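Local structure of CDP-4-keto-6-deoxy-D-glucose-3-dehydrase (Yersinia pseudotuberculosis, 3BB8) at residues D140-Y144 against F347-L351; T167-L171 against S340-G346. The protein probably works as a pyridoxal 5'-phosphate-dependent dehydratase that removes the C3 hydroxyl of CDP-4-keto-6-deoxy-D-glucose during the synthesis of lipopolysaccharide sugars. The protein carries 1 engineered substitution. One frame throughout, in Å; residues are numbered along the deposited sequence.

Contact 1: residues D140-Y144 against F347-L351; sequences DIPTY and FPITL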
# COMPACT_ATOMS: atom_id res chain seq x y z
N ASP A 140 8.11 -29.69 -6.83
CA ASP A 140 7.68 -30.98 -7.35
C ASP A 140 6.47 -30.82 -8.27
O ASP A 140 5.58 -30.01 -8.02
CB ASP A 140 7.35 -31.93 -6.21
CG ASP A 140 6.57 -33.15 -6.67
OD1 ASP A 140 5.33 -33.07 -6.75
OD2 ASP A 140 7.21 -34.19 -6.95
N ILE A 141 6.44 -31.62 -9.34
CA ILE A 141 5.21 -31.83 -10.10
C ILE A 141 4.58 -33.18 -9.75
O ILE A 141 5.28 -34.16 -9.50
CB ILE A 141 5.47 -31.77 -11.61
CG1 ILE A 141 6.20 -30.48 -11.98
CG2 ILE A 141 4.16 -31.87 -12.38
CD1 ILE A 141 6.91 -30.53 -13.31
N PRO A 142 3.25 -33.22 -9.75
CA PRO A 142 2.44 -32.11 -10.26
C PRO A 142 1.67 -31.42 -9.14
O PRO A 142 0.58 -30.89 -9.39
CB PRO A 142 1.48 -32.80 -11.22
CG PRO A 142 1.34 -34.18 -10.69
CD PRO A 142 2.69 -34.53 -10.11
N THR A 143 2.22 -31.42 -7.94
CA THR A 143 1.71 -30.59 -6.85
C THR A 143 2.15 -29.14 -7.01
O THR A 143 1.46 -28.22 -6.56
CB THR A 143 2.16 -31.11 -5.48
OG1 THR A 143 3.55 -30.81 -5.29
CG2 THR A 143 1.96 -32.61 -5.38
N TYR A 144 3.30 -28.94 -7.65
CA TYR A 144 3.82 -27.60 -7.89
C TYR A 144 4.22 -26.84 -6.63
O TYR A 144 4.21 -25.61 -6.60
CB TYR A 144 2.83 -26.79 -8.73
CG TYR A 144 2.47 -27.49 -10.02
CD1 TYR A 144 1.30 -28.25 -10.12
CD2 TYR A 144 3.33 -27.47 -11.11
CE1 TYR A 144 0.99 -28.96 -11.27
CE2 TYR A 144 3.04 -28.18 -12.27
CZ TYR A 144 1.86 -28.93 -12.34
OH TYR A 144 1.57 -29.65 -13.48
N PHE A 347 -6.31 -24.35 -11.98
CA PHE A 347 -6.06 -25.74 -12.40
C PHE A 347 -4.74 -25.82 -13.18
O PHE A 347 -4.71 -25.52 -14.37
CB PHE A 347 -7.22 -26.21 -13.28
CG PHE A 347 -7.27 -27.69 -13.49
CD1 PHE A 347 -7.82 -28.52 -12.51
CD2 PHE A 347 -6.80 -28.26 -14.67
CE1 PHE A 347 -7.90 -29.90 -12.71
CE2 PHE A 347 -6.88 -29.64 -14.88
CZ PHE A 347 -7.43 -30.46 -13.90
N PRO A 348 -3.65 -26.24 -12.53
CA PRO A 348 -2.33 -26.35 -13.17
C PRO A 348 -2.13 -27.61 -14.03
O PRO A 348 -2.38 -28.74 -13.60
CB PRO A 348 -1.37 -26.32 -11.99
CG PRO A 348 -2.14 -27.09 -10.94
CD PRO A 348 -3.55 -26.53 -11.08
N ILE A 349 -1.64 -27.40 -15.25
CA ILE A 349 -1.41 -28.48 -16.20
C ILE A 349 -0.03 -28.37 -16.85
O ILE A 349 0.36 -27.31 -17.33
CB ILE A 349 -2.46 -28.43 -17.34
CG1 ILE A 349 -3.86 -28.62 -16.75
CG2 ILE A 349 -2.15 -29.51 -18.38
CD1 ILE A 349 -4.96 -28.30 -17.72
N THR A 350 0.70 -29.48 -16.86
CA THR A 350 2.01 -29.53 -17.50
C THR A 350 1.96 -30.33 -18.80
O THR A 350 1.69 -31.53 -18.79
CB THR A 350 3.07 -30.15 -16.57
OG1 THR A 350 3.25 -29.31 -15.43
CG2 THR A 350 4.39 -30.31 -17.30
N LEU A 351 2.21 -29.65 -19.91
CA LEU A 351 2.19 -30.30 -21.22
C LEU A 351 3.47 -31.10 -21.46
O LEU A 351 4.57 -30.58 -21.32
CB LEU A 351 2.01 -29.26 -22.33
CG LEU A 351 2.32 -29.72 -23.75
CD1 LEU A 351 1.19 -30.58 -24.30
CD2 LEU A 351 2.57 -28.53 -24.66

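Contact 2: residues T167-L171 against S340-G346; sequences TLGNL and SDPSWFG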
# COMPACT_ATOMS: atom_id res chain seq x y z
N THR A 167 1.32 -22.83 -3.26
CA THR A 167 1.07 -22.57 -4.68
C THR A 167 -0.25 -23.04 -5.25
O THR A 167 -0.58 -24.21 -5.17
CB THR A 167 2.23 -23.14 -5.51
OG1 THR A 167 3.46 -22.61 -5.01
CG2 THR A 167 2.08 -22.76 -6.98
N LEU A 168 -0.98 -22.09 -5.83
CA LEU A 168 -2.27 -22.32 -6.44
C LEU A 168 -3.34 -22.99 -5.57
O LEU A 168 -4.27 -23.60 -6.09
CB LEU A 168 -2.09 -23.11 -7.74
CG LEU A 168 -1.35 -22.37 -8.86
CD1 LEU A 168 -1.13 -23.31 -10.05
CD2 LEU A 168 -2.17 -21.15 -9.28
N GLY A 169 -3.21 -22.86 -4.26
CA GLY A 169 -4.19 -23.46 -3.38
C GLY A 169 -3.70 -24.79 -2.83
O GLY A 169 -4.09 -25.20 -1.74
N ASN A 170 -2.85 -25.46 -3.60
CA ASN A 170 -2.33 -26.74 -3.15
C ASN A 170 -1.34 -26.45 -2.03
O ASN A 170 -0.64 -25.44 -2.05
CB ASN A 170 -1.66 -27.48 -4.32
CG ASN A 170 -1.40 -28.95 -4.01
OD1 ASN A 170 -2.14 -29.58 -3.25
ND2 ASN A 170 -0.35 -29.51 -4.61
N LEU A 171 -1.30 -27.34 -1.04
CA LEU A 171 -0.45 -27.14 0.13
C LEU A 171 0.90 -27.82 -0.05
O LEU A 171 0.98 -28.96 -0.52
CB LEU A 171 -1.14 -27.67 1.39
CG LEU A 171 -2.51 -27.07 1.71
CD1 LEU A 171 -3.62 -27.86 1.04
CD2 LEU A 171 -2.72 -27.01 3.22
N SER A 340 -3.99 -33.40 2.39
CA SER A 340 -4.38 -32.00 2.32
C SER A 340 -5.68 -31.86 1.55
O SER A 340 -6.00 -32.70 0.71
CB SER A 340 -3.29 -31.17 1.64
OG SER A 340 -3.34 -31.31 0.23
N ASP A 341 -6.43 -30.81 1.84
CA ASP A 341 -7.69 -30.56 1.15
C ASP A 341 -7.56 -29.17 0.52
O ASP A 341 -8.11 -28.19 1.01
CB ASP A 341 -8.86 -30.61 2.15
CG ASP A 341 -10.22 -30.62 1.48
OD1 ASP A 341 -10.28 -30.68 0.23
OD2 ASP A 341 -11.24 -30.56 2.21
N PRO A 342 -6.81 -29.11 -0.58
CA PRO A 342 -6.48 -27.83 -1.21
C PRO A 342 -7.73 -27.10 -1.70
O PRO A 342 -8.52 -27.67 -2.46
CB PRO A 342 -5.61 -28.24 -2.40
CG PRO A 342 -6.07 -29.62 -2.73
CD PRO A 342 -6.44 -30.26 -1.42
N SER A 343 -7.90 -25.85 -1.28
CA SER A 343 -8.86 -24.95 -1.90
C SER A 343 -8.29 -24.36 -3.19
O SER A 343 -7.74 -23.26 -3.19
CB SER A 343 -9.25 -23.83 -0.94
OG SER A 343 -10.19 -22.96 -1.53
N TRP A 344 -8.44 -25.09 -4.29
CA TRP A 344 -7.83 -24.70 -5.56
C TRP A 344 -8.09 -23.28 -6.01
O TRP A 344 -9.22 -22.78 -5.98
CB TRP A 344 -8.23 -25.68 -6.67
CG TRP A 344 -7.77 -27.08 -6.39
CD1 TRP A 344 -8.51 -28.09 -5.84
CD2 TRP A 344 -6.44 -27.59 -6.54
NE1 TRP A 344 -7.71 -29.20 -5.64
CE2 TRP A 344 -6.44 -28.92 -6.05
CE3 TRP A 344 -5.24 -27.05 -7.03
CZ2 TRP A 344 -5.28 -29.71 -6.04
CZ3 TRP A 344 -4.09 -27.84 -7.02
CH2 TRP A 344 -4.12 -29.16 -6.53
N PHE A 345 -7.00 -22.63 -6.41
CA PHE A 345 -7.01 -21.25 -6.90
C PHE A 345 -7.18 -21.32 -8.41
O PHE A 345 -7.90 -20.52 -9.01
CB PHE A 345 -5.67 -20.57 -6.54
CG PHE A 345 -5.51 -19.20 -7.13
CD1 PHE A 345 -4.91 -19.02 -8.38
CD2 PHE A 345 -5.94 -18.07 -6.44
CE1 PHE A 345 -4.74 -17.75 -8.92
CE2 PHE A 345 -5.78 -16.79 -6.98
CZ PHE A 345 -5.17 -16.64 -8.23
N GLY A 346 -6.49 -22.29 -9.00
CA GLY A 346 -6.55 -22.51 -10.43
C GLY A 346 -6.25 -23.97 -10.71
O GLY A 346 -5.97 -24.73 -9.79

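Contact 1: residues D140-Y144 against F347-L351
Tyr-144 reaches from the loop 140-144 to the strand 347-351 and meets two of its residues with different parts of one side chain. The phenol oxygen hydrogen-bonds to the hydroxyl of Thr-350, OH to OG1 2.6 Å, and either group could be the donor. OG1 lies at the edge of the ring and close to its plane, and the angle Tyr-144 CZ-OH...Thr-350 OG1 of 115° suits a phenol oxygen. Further back, CD1 and CE1 of the ring pack against the pyrrolidine of Pro-348, with CE1 3.6 Å from CB and CD1 3.7 Å from CG; the ring meets the proline obliquely. With chi1 at -55°, the ring of Tyr-144 stands opposite its own carbonyl carbon and extends across to the strand. Thr-350 answers with a similar torsion, chi1 -64°, which places OG1 beside its backbone N and turns it to the phenol. From the same loop, which contains a cis peptide before Pro-142, Ile-141 adds a looser touch: its CG2 comes to 4.1 Å from Thr-350 OG1. That oxygen is further gripped by the hydroxyl of Thr-408, so a buried polar atom has partners on the loop and on the neighbouring strand 408-411.

Pro-348 and Thr-350 face the loop, whereas Ile-349 between them turns its side chain away, the alternation of an extended strand. Strand 347-351 is the middle one of a three-stranded antiparallel sheet, between 331-332 and 408-411. Helix 399-407 borders the contact, with Arg-403 against Ile-141 and Thr-350 and Ile-404 against Tyr-144.

Contact 2: residues T167-L171 against S340-G346
Phe-345 N donates to Leu-168 O over 2.9 Å, the single hydrogen bond directly joining 167-171 to 340-346. The bond is nearly straight at the hydrogen, 165°, but the donor stands well above the carbonyl plane. Beside it, Leu-168 CD2 packs on Phe-345 CD1 at 3.6 Å, the two side chains crossing at about a right angle. Gly-169, with positive phi, brings its CA to 3.6 Å from Ser-343 O in a CA-H...O contact, and the two backbones run in nearly opposite directions here. Asn-170 lies alongside Trp-344, CB 3.7 Å from CZ3, its amide plane turned 22° from the indole. Chi1 of -166° swings CG away from the backbone N and along the six-membered ring. At the far end Leu-171 CD1 presses on Ser-340 CB at 3.4 Å.

A second shell fixes these groups. The Asn-170 amide is held at both ends, by Thr-337 N at OD1 and by Thr-143 O at ND2, while Thr-337 O takes the Ser-340 hydroxyl. Ser-198 OG bonds both Gly-169 O and Ser-343 N, bridging the segments. Phe-317 stacks on Trp-344, and Arg-313 binds the carbonyls of Trp-344 and Phe-345.

The contact thus relies on backbone polarity and apolar packing, with no salt bridge across it. The Phe-345 side chain also touches the cofactor-binding Asp-194 and lies about 5 Å from the pyridoxal phosphate, so it probably contributes an apolar surface beside that carboxylate.

Contacts 1 and 2 lie 12 Å apart, centre to centre, and touch one another. In chain order the segments run 140-144, 167-171, 340-346 and 347-351, so contact 2 falls between the two halves of contact 1, and 340-346 leads straight into strand 347-351. The earlier halves are loops that follow strands 133-140 and 159-165 of the large mixed sheet; the later ones lead from the edge strand 340-341 into another antiparallel sheet. Leu-168 of contact 2 packs on Pro-348 of contact 1, in addition to the hydrogen bond between Thr-143 O and Asn-170 ND2. Together they tie the cofactor-carrying sheet to the later part of this aspartate aminotransferase fold, with contact 2 nearer the pyridoxal phosphate.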